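Hydrogenase maturation factor (Thermoanaerobacter tengcongensis, PDB 3VTI) probably receives a carbamoyl group on sulfur from its partner HypF and dehydrates it with ATP to the nitrile used in maturing [NiFe]-hydrogenases. Local coordinates at residues A24-F27 and G28-L32; G128-Y131 and E132-V136; M188-G191 and E192-V196; E95-E99 and A100-I104. All coordinates share one frame; numbering follows the deposited sequence.

Contacts 1, 2 and 4 all belong to one mixed sheet of the N-terminal AIR synthase-like part, whereas contact 3 opens the edge strand of the larger C-terminal sheet. Contact 1 and contact 2 join directly, since strands 30-37 and 120-130 are neighbours, and contact 2 in turn packs on contact 3. Contact 4 stands apart, about 20 Å between centres from both contact 1 and contact 2. Contact 2 is a surface turn; the other three mix buried and exposed residues. Contact 1 relies on strand-to-strand hydrogen bonds, contact 4 on a capped helix end, and contacts 2 and 3 on tight turns padded by aliphatic groups. Contacts 1 and 4 also meet the second subunit.

Contact 1 (A24-F27 and G28-L32); sequences ALLF and GNITL
With CG of L25 trans to its backbone N (chi1 176°), the isobutyl group bends back under the turn of the hairpin formed by strands 24-26 and 30-32, where CD1 lies 3.6 Å from G28 O. On the opposite face, with chi1 -41° in L26 and 76° in I30, the two side chains lean toward each other, L26 CD1 lying 3.8 Å from I30 CD1 and also reaching L32 CD2. A24, L26 and L32 pack on the second subunit, on its V105, F70 and T72. N29 and I30 both stand opposite L26 in a classic beta bulge: L26 O takes the N-H of I30 at 3.0 Å and, weakly, that of N29. F27 and G28, both with positive phi, turn the chain, and the F27 ring meets I30 CG1 with its edge. L25 also leans on R64 and L130, and an alanine in its place would probably open a gap between the G28 carbonyl and L130, leaving the L130 side chain without its aliphatic partner. At the far end A24 O is gripped twice, by L32 N in the carbonyl plane and by T31 OG1, which sits 3.1 Å from A24 O and well above that plane.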
ATOM      1  N   ALA C  24      -0.935  -0.980 -22.973  1.00 44.64           N
ATOM      2  CA  ALA C  24      -0.414  -1.878 -24.006  1.00 46.08           C
ATOM      3  C   ALA C  24      -1.527  -2.208 -24.993  1.00 46.38           C
ATOM      4  O   ALA C  24      -2.679  -2.365 -24.597  1.00 46.12           O
ATOM      5  CB  ALA C  24       0.119  -3.153 -23.379  1.00 46.39           C
ATOM      6  N   LEU C  25      -1.193  -2.311 -26.274  1.00 47.38           N
ATOM      7  CA  LEU C  25      -2.158  -2.758 -27.272  1.00 47.81           C
ATOM      8  C   LEU C  25      -1.871  -4.192 -27.683  1.00 49.23           C
ATOM      9  O   LEU C  25      -0.871  -4.471 -28.338  1.00 50.38           O
ATOM     10  CB  LEU C  25      -2.166  -1.828 -28.494  1.00 48.48           C
ATOM     11  CG  LEU C  25      -3.078  -2.237 -29.661  1.00 49.60           C
ATOM     12  CD1 LEU C  25      -4.550  -2.125 -29.263  1.00 47.86           C
ATOM     13  CD2 LEU C  25      -2.783  -1.410 -30.906  1.00 50.24           C
ATOM     14  N   LEU C  26      -2.758  -5.101 -27.298  1.00 49.54           N
ATOM     15  CA  LEU C  26      -2.530  -6.524 -27.546  1.00 51.46           C
ATOM     16  C   LEU C  26      -3.474  -7.068 -28.598  1.00 53.50           C
ATOM     17  O   LEU C  26      -4.643  -6.671 -28.665  1.00 52.99           O
ATOM     18  CB  LEU C  26      -2.660  -7.334 -26.254  1.00 50.57           C
ATOM     19  CG  LEU C  26      -2.056  -6.749 -24.974  1.00 48.26           C
ATOM     20  CD1 LEU C  26      -2.599  -7.497 -23.770  1.00 48.99           C
ATOM     21  CD2 LEU C  26      -0.545  -6.763 -24.988  1.00 46.92           C
ATOM     22  N   PHE C  27      -2.942  -7.978 -29.414  1.00 56.27           N
ATOM     23  CA  PHE C  27      -3.666  -8.646 -30.508  1.00 58.75           C
ATOM     24  C   PHE C  27      -4.133  -7.656 -31.566  1.00 59.66           C
ATOM     25  O   PHE C  27      -4.789  -8.036 -32.545  1.00 61.85           O
ATOM     26  CB  PHE C  27      -4.833  -9.502 -29.989  1.00 58.64           C
ATOM     27  CG  PHE C  27      -4.484 -10.361 -28.794  1.00 58.46           C
ATOM     28  CD1 PHE C  27      -5.076 -10.121 -27.554  1.00 56.24           C
ATOM     29  CD2 PHE C  27      -3.566 -11.407 -28.906  1.00 59.94           C
ATOM     30  CE1 PHE C  27      -4.774 -10.920 -26.448  1.00 55.81           C
ATOM     31  CE2 PHE C  27      -3.250 -12.204 -27.800  1.00 59.67           C
ATOM     32  CZ  PHE C  27      -3.855 -11.955 -26.568  1.00 57.11           C
ATOM     33  N   GLY C  28      -3.775  -6.389 -31.370  1.00 58.53           N
ATOM     34  CA  GLY C  28      -4.088  -5.342 -32.331  1.00 59.14           C
ATOM     35  C   GLY C  28      -5.354  -4.578 -32.009  1.00 58.24           C
ATOM     36  O   GLY C  28      -5.516  -3.442 -32.455  1.00 58.53           O
ATOM     37  N   ASN C  29      -6.245  -5.184 -31.225  1.00 57.72           N
ATOM     38  CA  ASN C  29      -7.554  -4.588 -30.955  1.00 57.09           C
ATOM     39  C   ASN C  29      -7.917  -4.442 -29.481  1.00 55.12           C
ATOM     40  O   ASN C  29      -8.848  -3.709 -29.144  1.00 54.56           O
ATOM     41  CB  ASN C  29      -8.653  -5.370 -31.679  1.00 59.18           C
ATOM     42  CG  ASN C  29      -8.893  -6.727 -31.068  1.00 59.95           C
ATOM     43  OD1 ASN C  29      -7.956  -7.420 -30.678  1.00 60.22           O
ATOM     44  ND2 ASN C  29     -10.155  -7.119 -30.983  1.00 62.37           N
ATOM     45  N   ILE C  30      -7.209  -5.137 -28.599  1.00 54.48           N
ATOM     46  CA  ILE C  30      -7.479  -4.962 -27.177  1.00 52.74           C
ATOM     47  C   ILE C  30      -6.321  -4.313 -26.414  1.00 51.42           C
ATOM     48  O   ILE C  30      -5.136  -4.491 -26.726  1.00 51.85           O
ATOM     49  CB  ILE C  30      -8.028  -6.248 -26.448  1.00 53.25           C
ATOM     50  CG1 ILE C  30      -6.930  -7.276 -26.192  1.00 53.92           C
ATOM     51  CG2 ILE C  30      -9.242  -6.844 -27.174  1.00 54.28           C
ATOM     52  CD1 ILE C  30      -6.273  -7.115 -24.846  1.00 51.77           C
ATOM     53  N   THR C  31      -6.709  -3.566 -25.396  1.00 49.46           N
ATOM     54  CA  THR C  31      -5.808  -2.745 -24.657  1.00 48.07           C
ATOM     55  C   THR C  31      -5.754  -3.206 -23.188  1.00 46.81           C
ATOM     56  O   THR C  31      -6.719  -3.790 -22.680  1.00 46.80           O
ATOM     57  CB  THR C  31      -6.235  -1.279 -24.816  1.00 47.71           C
ATOM     58  OG1 THR C  31      -5.126  -0.434 -24.516  1.00 49.58           O
ATOM     59  CG2 THR C  31      -7.427  -0.927 -23.919  1.00 45.90           C
ATOM     60  N   LEU C  32      -4.614  -2.975 -22.528  1.00 45.60           N
ATOM     61  CA  LEU C  32      -4.391  -3.414 -21.132  1.00 44.10           C
ATOM     62  C   LEU C  32      -3.555  -2.429 -20.320  1.00 42.71           C
ATOM     63  O   LEU C  32      -2.441  -2.063 -20.723  1.00 42.86           O
ATOM     64  CB  LEU C  32      -3.733  -4.797 -21.092  1.00 45.09           C
ATOM     65  CG  LEU C  32      -3.339  -5.390 -19.737  1.00 44.64           C
ATOM     66  CD1 LEU C  32      -4.565  -5.714 -18.869  1.00 42.69           C
ATOM     67  CD2 LEU C  32      -2.478  -6.622 -19.961  1.00 45.72           C
TER

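Contact 2 (G128-Y131 and E132-V136); sequences GVLY and EGANV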
ATOM      1  N   GLY C 128      -9.745  -2.751 -22.557  1.00 45.88           N
ATOM      2  CA  GLY C 128     -10.614  -2.052 -23.503  1.00 46.86           C
ATOM      3  C   GLY C 128     -10.464  -2.585 -24.917  1.00 48.60           C
ATOM      4  O   GLY C 128      -9.492  -3.270 -25.227  1.00 48.98           O
ATOM      5  N   VAL C 129     -11.433  -2.272 -25.772  1.00 49.95           N
ATOM      6  CA  VAL C 129     -11.386  -2.675 -27.175  1.00 51.91           C
ATOM      7  C   VAL C 129     -11.313  -1.433 -28.066  1.00 52.10           C
ATOM      8  O   VAL C 129     -12.069  -0.477 -27.882  1.00 51.76           O
ATOM      9  CB  VAL C 129     -12.579  -3.612 -27.558  1.00 53.87           C
ATOM     10  CG1 VAL C 129     -13.913  -2.867 -27.497  1.00 55.40           C
ATOM     11  CG2 VAL C 129     -12.382  -4.240 -28.941  1.00 55.03           C
ATOM     12  N   LEU C 130     -10.380  -1.462 -29.015  1.00 52.97           N
ATOM     13  CA  LEU C 130     -10.135  -0.358 -29.946  1.00 53.23           C
ATOM     14  C   LEU C 130     -11.317  -0.105 -30.891  1.00 54.64           C
ATOM     15  O   LEU C 130     -11.914  -1.042 -31.413  1.00 56.01           O
ATOM     16  CB  LEU C 130      -8.887  -0.673 -30.771  1.00 53.95           C
ATOM     17  CG  LEU C 130      -7.789   0.388 -30.873  1.00 53.87           C
ATOM     18  CD1 LEU C 130      -7.160   0.667 -29.522  1.00 50.92           C
ATOM     19  CD2 LEU C 130      -6.721  -0.056 -31.857  1.00 55.82           C
ATOM     20  N   TYR C 131     -11.647   1.166 -31.102  1.00 54.59           N
ATOM     21  CA  TYR C 131     -12.597   1.543 -32.150  1.00 56.51           C
ATOM     22  C   TYR C 131     -12.042   1.300 -33.549  1.00 58.76           C
ATOM     23  O   TYR C 131     -10.825   1.199 -33.737  1.00 58.34           O
ATOM     24  CB  TYR C 131     -13.021   3.000 -32.013  1.00 55.82           C
ATOM     25  CG  TYR C 131     -13.750   3.281 -30.731  1.00 53.89           C
ATOM     26  CD1 TYR C 131     -15.100   2.973 -30.595  1.00 53.81           C
ATOM     27  CD2 TYR C 131     -13.082   3.847 -29.647  1.00 51.55           C
ATOM     28  CE1 TYR C 131     -15.775   3.225 -29.407  1.00 53.95           C
ATOM     29  CE2 TYR C 131     -13.743   4.109 -28.456  1.00 50.65           C
ATOM     30  CZ  TYR C 131     -15.086   3.796 -28.337  1.00 52.07           C
ATOM     31  OH  TYR C 131     -15.735   4.053 -27.152  1.00 51.05           O
ATOM     32  N   GLU C 132     -12.957   1.228 -34.517  1.00 61.53           N
ATOM     33  CA  GLU C 132     -12.683   0.804 -35.899  1.00 64.50           C
ATOM     34  C   GLU C 132     -11.348   1.289 -36.485  1.00 64.39           C
ATOM     35  O   GLU C 132     -10.493   0.471 -36.838  1.00 65.34           O
ATOM     36  CB  GLU C 132     -13.851   1.186 -36.817  1.00 66.97           C
ATOM     37  CG  GLU C 132     -13.889   0.438 -38.157  1.00 71.65           C
ATOM     38  CD  GLU C 132     -14.822   1.099 -39.173  1.00 77.19           C
ATOM     39  OE1 GLU C 132     -15.596   2.008 -38.778  1.00 77.96           O
ATOM     40  OE2 GLU C 132     -14.784   0.717 -40.369  1.00 80.79           O
ATOM     41  N   GLY C 133     -11.164   2.600 -36.585  1.00 63.31           N
ATOM     42  CA  GLY C 133      -9.927   3.131 -37.147  1.00 63.55           C
ATOM     43  C   GLY C 133      -9.100   3.935 -36.164  1.00 61.15           C
ATOM     44  O   GLY C 133      -8.631   5.023 -36.486  1.00 61.82           O
ATOM     45  N   ALA C 134      -8.919   3.400 -34.965  1.00 58.79           N
ATOM     46  CA  ALA C 134      -8.191   4.101 -33.933  1.00 56.22           C
ATOM     47  C   ALA C 134      -6.698   3.864 -34.077  1.00 56.14           C
ATOM     48  O   ALA C 134      -6.254   2.736 -34.312  1.00 56.68           O
ATOM     49  CB  ALA C 134      -8.667   3.656 -32.581  1.00 54.76           C
ATOM     50  N   ASN C 135      -5.933   4.942 -33.956  1.00 55.38           N
ATOM     51  CA  ASN C 135      -4.478   4.872 -33.956  1.00 55.55           C
ATOM     52  C   ASN C 135      -3.924   5.980 -33.079  1.00 53.80           C
ATOM     53  O   ASN C 135      -3.435   6.996 -33.564  1.00 54.79           O
ATOM     54  CB  ASN C 135      -3.902   4.965 -35.375  1.00 57.93           C
ATOM     55  CG  ASN C 135      -2.428   4.573 -35.437  1.00 59.35           C
ATOM     56  OD1 ASN C 135      -1.667   4.739 -34.471  1.00 59.37           O
ATOM     57  ND2 ASN C 135      -2.019   4.040 -36.574  1.00 62.30           N
ATOM     58  N   VAL C 136      -4.011   5.769 -31.776  1.00 51.85           N
ATOM     59  CA  VAL C 136      -3.615   6.772 -30.808  1.00 50.08           C
ATOM     60  C   VAL C 136      -2.416   6.251 -30.035  1.00 49.63           C
ATOM     61  O   VAL C 136      -2.456   5.144 -29.501  1.00 49.01           O
ATOM     62  CB  VAL C 136      -4.775   7.097 -29.840  1.00 48.60           C
ATOM     63  CG1 VAL C 136      -4.476   8.346 -29.071  1.00 46.75           C
ATOM     64  CG2 VAL C 136      -6.084   7.273 -30.613  1.00 48.54           C
TER
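The chain leaves strand 120-130 through a beta turn from Y131 to A134, with E132 and G133 at its corners and A134 N donating to Y131 O over 3.2 Å. The bond is bent at the acceptor: the donor stands 51° out of the carbonyl plane, so no lone pair is addressed directly. The turn carries the methyl of A134 back against the residues that precede it. A134 CB lies 3.5 Å from Y131 O and 3.8 Å from L130 CG, while one branch of the leucine, CD2, runs alongside A134 O at 3.7 Å. L130, the last residue of the strand, thus meets the returning loop through both CG and CD2. Y131 behaves differently. Only its CB comes near the A134 methyl, at 4.4 Å; with chi1 -63° the ring leads away from the turn and touches M188, and its OH is hydrogen-bonded to E185 OE1 of helix 181-187. E132 extends outward at the exposed corner. The side chains of A134 and V136 pack on the methyl end of M188, with A134 CB 3.8 Å from M188 CE, while V136 O accepts a bond from R64 NE. In the sheet itself, G128 O and L130 N probably pair with T31 N and N29 O. The segment is a strand-ending beta turn in the PurM-like fold, leading out of the N-terminal sheet into the loop before strand 146-149, where V136 packs on I194 and L197 of strand 194-198.

Contact 3 (M188-G191 and E192-V196); sequences MTLG and EAIKV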
ATOM      1  N   MET C 188     -13.310   9.883 -30.860  1.00 51.10           N
ATOM      2  CA  MET C 188     -12.869   8.817 -31.748  1.00 51.96           C
ATOM      3  C   MET C 188     -13.745   8.700 -32.995  1.00 54.31           C
ATOM      4  O   MET C 188     -13.487   7.869 -33.870  1.00 55.70           O
ATOM      5  CB  MET C 188     -12.754   7.485 -31.000  1.00 50.93           C
ATOM      6  CG  MET C 188     -11.623   7.434 -29.941  1.00 49.19           C
ATOM      7  SD  MET C 188     -10.054   8.252 -30.369  1.00 49.03           S
ATOM      8  CE  MET C 188      -9.493   7.304 -31.789  1.00 48.62           C
ATOM      9  N   THR C 189     -14.769   9.546 -33.071  1.00 55.04           N
ATOM     10  CA  THR C 189     -15.498   9.795 -34.319  1.00 57.61           C
ATOM     11  C   THR C 189     -14.535  10.318 -35.379  1.00 58.55           C
ATOM     12  O   THR C 189     -14.705  10.040 -36.570  1.00 60.79           O
ATOM     13  CB  THR C 189     -16.607  10.842 -34.112  1.00 57.95           C
ATOM     14  OG1 THR C 189     -17.577  10.321 -33.204  1.00 57.70           O
ATOM     15  CG2 THR C 189     -17.306  11.162 -35.413  1.00 61.81           C
ATOM     16  N   LEU C 190     -13.524  11.069 -34.934  1.00 57.19           N
ATOM     17  CA  LEU C 190     -12.529  11.663 -35.829  1.00 58.04           C
ATOM     18  C   LEU C 190     -11.457  10.676 -36.321  1.00 58.40           C
ATOM     19  O   LEU C 190     -10.593  11.044 -37.121  1.00 59.57           O
ATOM     20  CB  LEU C 190     -11.886  12.899 -35.183  1.00 56.63           C
ATOM     21  CG  LEU C 190     -12.820  14.037 -34.752  1.00 56.14           C
ATOM     22  CD1 LEU C 190     -12.025  15.221 -34.239  1.00 54.33           C
ATOM     23  CD2 LEU C 190     -13.753  14.468 -35.887  1.00 59.28           C
ATOM     24  N   GLY C 191     -11.515   9.435 -35.843  1.00 57.53           N
ATOM     25  CA  GLY C 191     -10.632   8.372 -36.320  1.00 58.09           C
ATOM     26  C   GLY C 191      -9.149   8.694 -36.224  1.00 57.45           C
ATOM     27  O   GLY C 191      -8.661   9.076 -35.159  1.00 55.62           O
ATOM     28  N   GLU C 192      -8.451   8.566 -37.354  1.00 59.13           N
ATOM     29  CA  GLU C 192      -6.992   8.707 -37.420  1.00 58.89           C
ATOM     30  C   GLU C 192      -6.503  10.142 -37.198  1.00 58.19           C
ATOM     31  O   GLU C 192      -5.329  10.364 -36.902  1.00 57.66           O
ATOM     32  CB  GLU C 192      -6.468   8.145 -38.746  1.00 61.55           C
ATOM     33  CG  GLU C 192      -4.946   8.123 -38.887  1.00 62.63           C
ATOM     34  CD  GLU C 192      -4.470   7.086 -39.885  1.00 65.82           C
ATOM     35  OE1 GLU C 192      -3.997   7.477 -40.987  1.00 67.41           O
ATOM     36  OE2 GLU C 192      -4.584   5.878 -39.559  1.00 65.11           O
ATOM     37  N   ALA C 193      -7.406  11.108 -37.328  1.00 58.31           N
ATOM     38  CA  ALA C 193      -7.077  12.513 -37.077  1.00 57.69           C
ATOM     39  C   ALA C 193      -6.738  12.759 -35.606  1.00 54.89           C
ATOM     40  O   ALA C 193      -6.015  13.700 -35.277  1.00 54.55           O
ATOM     41  CB  ALA C 193      -8.220  13.425 -37.536  1.00 58.94           C
ATOM     42  N   ILE C 194      -7.277  11.915 -34.729  1.00 53.03           N
ATOM     43  CA  ILE C 194      -6.883  11.892 -33.327  1.00 50.51           C
ATOM     44  C   ILE C 194      -5.553  11.143 -33.254  1.00 50.41           C
ATOM     45  O   ILE C 194      -5.473   9.948 -33.564  1.00 50.45           O
ATOM     46  CB  ILE C 194      -7.941  11.185 -32.437  1.00 49.32           C
ATOM     47  CG1 ILE C 194      -9.319  11.862 -32.558  1.00 49.48           C
ATOM     48  CG2 ILE C 194      -7.451  11.055 -30.980  1.00 47.00           C
ATOM     49  CD1 ILE C 194      -9.431  13.267 -31.975  1.00 47.72           C
ATOM     50  N   LYS C 195      -4.510  11.856 -32.853  1.00 50.05           N
ATOM     51  CA  LYS C 195      -3.163  11.307 -32.882  1.00 50.15           C
ATOM     52  C   LYS C 195      -2.657  10.874 -31.513  1.00 48.28           C
ATOM     53  O   LYS C 195      -2.093   9.789 -31.382  1.00 48.59           O
ATOM     54  CB  LYS C 195      -2.215  12.289 -33.561  1.00 51.58           C
ATOM     55  CG  LYS C 195      -2.381  12.298 -35.071  1.00 53.66           C
ATOM     56  CD  LYS C 195      -1.755  13.525 -35.647  1.00 57.29           C
ATOM     57  CE  LYS C 195      -1.122  13.274 -37.002  1.00 60.55           C
ATOM     58  NZ  LYS C 195       0.126  12.469 -36.890  1.00 61.24           N
ATOM     59  N   VAL C 196      -2.881  11.704 -30.495  1.00 46.79           N
ATOM     60  CA  VAL C 196      -2.433  11.409 -29.124  1.00 44.85           C
ATOM     61  C   VAL C 196      -3.529  11.707 -28.107  1.00 43.54           C
ATOM     62  O   VAL C 196      -4.254  12.698 -28.229  1.00 43.82           O
ATOM     63  CB  VAL C 196      -1.176  12.214 -28.734  1.00 44.86           C
ATOM     64  CG1 VAL C 196      -0.779  11.949 -27.261  1.00 43.11           C
ATOM     65  CG2 VAL C 196      -0.031  11.913 -29.683  1.00 45.71           C
TER
HETATM   66  O   HOH W   1      -6.805   7.619 -34.102  1.00 17.97           O
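The flat groups here are the peptide carbonyls of L190 and G191, each taken by a later N-H, of A193 and I194 in turn. A193 N meets L190 O from a direction tilted 33° off the carbonyl plane, at 3.2 Å, and I194 N stands above the plane of the G191 carbonyl. G191 O is gripped a second time by a water that donates to it and to I194 O. With positive phi at G191, the L190-A193 step is a type II' turn, whose first corner suits glycine. I194 then returns over the residues before the turn. Its CG1, trans to the carbonyl carbon at chi1 -58°, touches L190 CB at 3.8 Å, the two side chains crossing at about a right angle, while its CG2 meets M188 SD at 3.9 Å. With an alanine in place of I194, a gap is likely to open between M188 SD and L190 CB, leaving both side chains freer to shift. L190 continues onto A265 and I268 of helix 262-270. I194 packs on V257, and K195 and V196 both face V256 in a classic beta bulge. The turn connects helix 181-187 to strand 194-198, which pairs with strand 254-257.

Contact 4 (E95-E99 and A100-I104); sequences EAAKE and AGVKI
The hydrogen bond from V102 N to A97 O is nearly straight, 2.8 Å with an angle of 173° at the hydrogen, and it reaches back over the end of helix 83-100. Beside it G101 N donates to K98 O at 3.1 Å, from far above the carbonyl plane. One step earlier the ordinary helical bond from A100 N to A96 O, 2.9 Å long, is still in place. G101 is where the chain turns out of the helix: its positive phi of 67° swings V102 N round to A97 and favours a glycine. The two backward bonds engage the carbonyls of A97 and K98 in the last turn. Outside them V102 CG1 packs on A97 CB at 3.7 Å. V102 then packs on P68 and L71 of strand 66-78, and A96 and A100 lean on V54 and V58 of helix 49-60. E99, exposed, bonds through its OE2 to Y274 OH; A100 O accepts from N181 ND2. I104 O is bound by N14 ND2 of the second subunit. Two return bonds around a glycine, sealed by a hydrophobic contact, are the marks of a Schellman motif, which here ends the helix of the beta-alpha-beta crossover from strand 66-78 to strand 103-112.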
ATOM      1  N   GLU C  95     -20.444   2.803  -8.414  1.00 51.34           N
ATOM      2  CA  GLU C  95     -21.060   3.925  -9.125  1.00 52.21           C
ATOM      3  C   GLU C  95     -20.262   4.397 -10.340  1.00 50.63           C
ATOM      4  O   GLU C  95     -20.838   4.694 -11.387  1.00 51.11           O
ATOM      5  CB  GLU C  95     -21.320   5.088  -8.173  1.00 53.04           C
ATOM      6  CG  GLU C  95     -22.493   4.834  -7.232  1.00 57.47           C
ATOM      7  CD  GLU C  95     -22.530   5.791  -6.043  1.00 61.53           C
ATOM      8  OE1 GLU C  95     -21.446   6.179  -5.536  1.00 60.73           O
ATOM      9  OE2 GLU C  95     -23.655   6.141  -5.607  1.00 64.47           O
ATOM     10  N   ALA C  96     -18.939   4.451 -10.200  1.00 49.09           N
ATOM     11  CA  ALA C  96     -18.067   4.890 -11.285  1.00 47.79           C
ATOM     12  C   ALA C  96     -18.028   3.895 -12.451  1.00 47.67           C
ATOM     13  O   ALA C  96     -18.033   4.301 -13.618  1.00 47.20           O
ATOM     14  CB  ALA C  96     -16.669   5.163 -10.764  1.00 46.64           C
ATOM     15  N   ALA C  97     -17.996   2.601 -12.131  1.00 48.05           N
ATOM     16  CA  ALA C  97     -18.025   1.547 -13.147  1.00 48.50           C
ATOM     17  C   ALA C  97     -19.341   1.579 -13.918  1.00 50.16           C
ATOM     18  O   ALA C  97     -19.358   1.393 -15.140  1.00 50.34           O
ATOM     19  CB  ALA C  97     -17.807   0.186 -12.520  1.00 48.64           C
ATOM     20  N   LYS C  98     -20.430   1.835 -13.198  1.00 51.73           N
ATOM     21  CA  LYS C  98     -21.757   1.948 -13.787  1.00 53.90           C
ATOM     22  C   LYS C  98     -21.831   3.126 -14.768  1.00 53.58           C
ATOM     23  O   LYS C  98     -22.320   2.968 -15.879  1.00 54.38           O
ATOM     24  CB  LYS C  98     -22.802   2.097 -12.682  1.00 55.59           C
ATOM     25  CG  LYS C  98     -24.153   1.491 -13.010  1.00 59.46           C
ATOM     26  CD  LYS C  98     -24.886   1.057 -11.738  1.00 63.20           C
ATOM     27  CE  LYS C  98     -25.846   2.131 -11.249  1.00 65.08           C
ATOM     28  NZ  LYS C  98     -27.135   2.055 -11.988  1.00 68.00           N
ATOM     29  N   GLU C  99     -21.333   4.290 -14.350  1.00 52.69           N
ATOM     30  CA  GLU C  99     -21.310   5.485 -15.191  1.00 52.42           C
ATOM     31  C   GLU C  99     -20.415   5.278 -16.404  1.00 51.47           C
ATOM     32  O   GLU C  99     -20.776   5.660 -17.522  1.00 52.55           O
ATOM     33  CB  GLU C  99     -20.829   6.705 -14.403  1.00 51.75           C
ATOM     34  CG  GLU C  99     -21.087   8.038 -15.118  1.00 51.91           C
ATOM     35  CD  GLU C  99     -20.142   9.166 -14.691  1.00 50.91           C
ATOM     36  OE1 GLU C  99     -19.771   9.247 -13.494  1.00 49.62           O
ATOM     37  OE2 GLU C  99     -19.778   9.982 -15.566  1.00 49.56           O
ATOM     38  N   ALA C 100     -19.255   4.664 -16.186  1.00 49.77           N
ATOM     39  CA  ALA C 100     -18.334   4.369 -17.277  1.00 48.66           C
ATOM     40  C   ALA C 100     -18.822   3.239 -18.195  1.00 49.36           C
ATOM     41  O   ALA C 100     -18.245   3.016 -19.252  1.00 49.24           O
ATOM     42  CB  ALA C 100     -16.948   4.060 -16.733  1.00 47.39           C
ATOM     43  N   GLY C 101     -19.881   2.536 -17.797  1.00 50.20           N
ATOM     44  CA  GLY C 101     -20.403   1.415 -18.584  1.00 51.30           C
ATOM     45  C   GLY C 101     -19.422   0.257 -18.614  1.00 50.86           C
ATOM     46  O   GLY C 101     -19.279  -0.429 -19.628  1.00 51.46           O
ATOM     47  N   VAL C 102     -18.755   0.049 -17.481  1.00 49.79           N
ATOM     48  CA  VAL C 102     -17.672  -0.902 -17.335  1.00 48.88           C
ATOM     49  C   VAL C 102     -18.030  -1.904 -16.221  1.00 49.60           C
ATOM     50  O   VAL C 102     -18.894  -1.621 -15.377  1.00 50.17           O
ATOM     51  CB  VAL C 102     -16.360  -0.127 -17.029  1.00 47.66           C
ATOM     52  CG1 VAL C 102     -15.820  -0.403 -15.615  1.00 46.25           C
ATOM     53  CG2 VAL C 102     -15.318  -0.404 -18.084  1.00 47.21           C
ATOM     54  N   LYS C 103     -17.394  -3.074 -16.229  1.00 49.42           N
ATOM     55  CA  LYS C 103     -17.637  -4.082 -15.194  1.00 50.10           C
ATOM     56  C   LYS C 103     -16.357  -4.607 -14.564  1.00 48.80           C
ATOM     57  O   LYS C 103     -15.398  -4.930 -15.270  1.00 48.26           O
ATOM     58  CB  LYS C 103     -18.433  -5.253 -15.755  1.00 51.79           C
ATOM     59  CG  LYS C 103     -19.907  -4.981 -15.885  1.00 54.95           C
ATOM     60  CD  LYS C 103     -20.598  -6.097 -16.659  1.00 59.74           C
ATOM     61  CE  LYS C 103     -22.105  -5.917 -16.649  1.00 62.80           C
ATOM     62  NZ  LYS C 103     -22.741  -6.871 -17.596  1.00 65.97           N
ATOM     63  N   ILE C 104     -16.353  -4.689 -13.234  1.00 48.23           N
ATOM     64  CA  ILE C 104     -15.249  -5.311 -12.503  1.00 47.33           C
ATOM     65  C   ILE C 104     -15.509  -6.806 -12.439  1.00 48.67           C
ATOM     66  O   ILE C 104     -16.500  -7.250 -11.856  1.00 49.67           O
ATOM     67  CB  ILE C 104     -15.067  -4.712 -11.090  1.00 47.12           C
ATOM     68  CG1 ILE C 104     -14.824  -3.202 -11.193  1.00 45.46           C
ATOM     69  CG2 ILE C 104     -13.923  -5.416 -10.337  1.00 46.46           C
ATOM     70  CD1 ILE C 104     -15.111  -2.453  -9.944  1.00 44.62           C
TER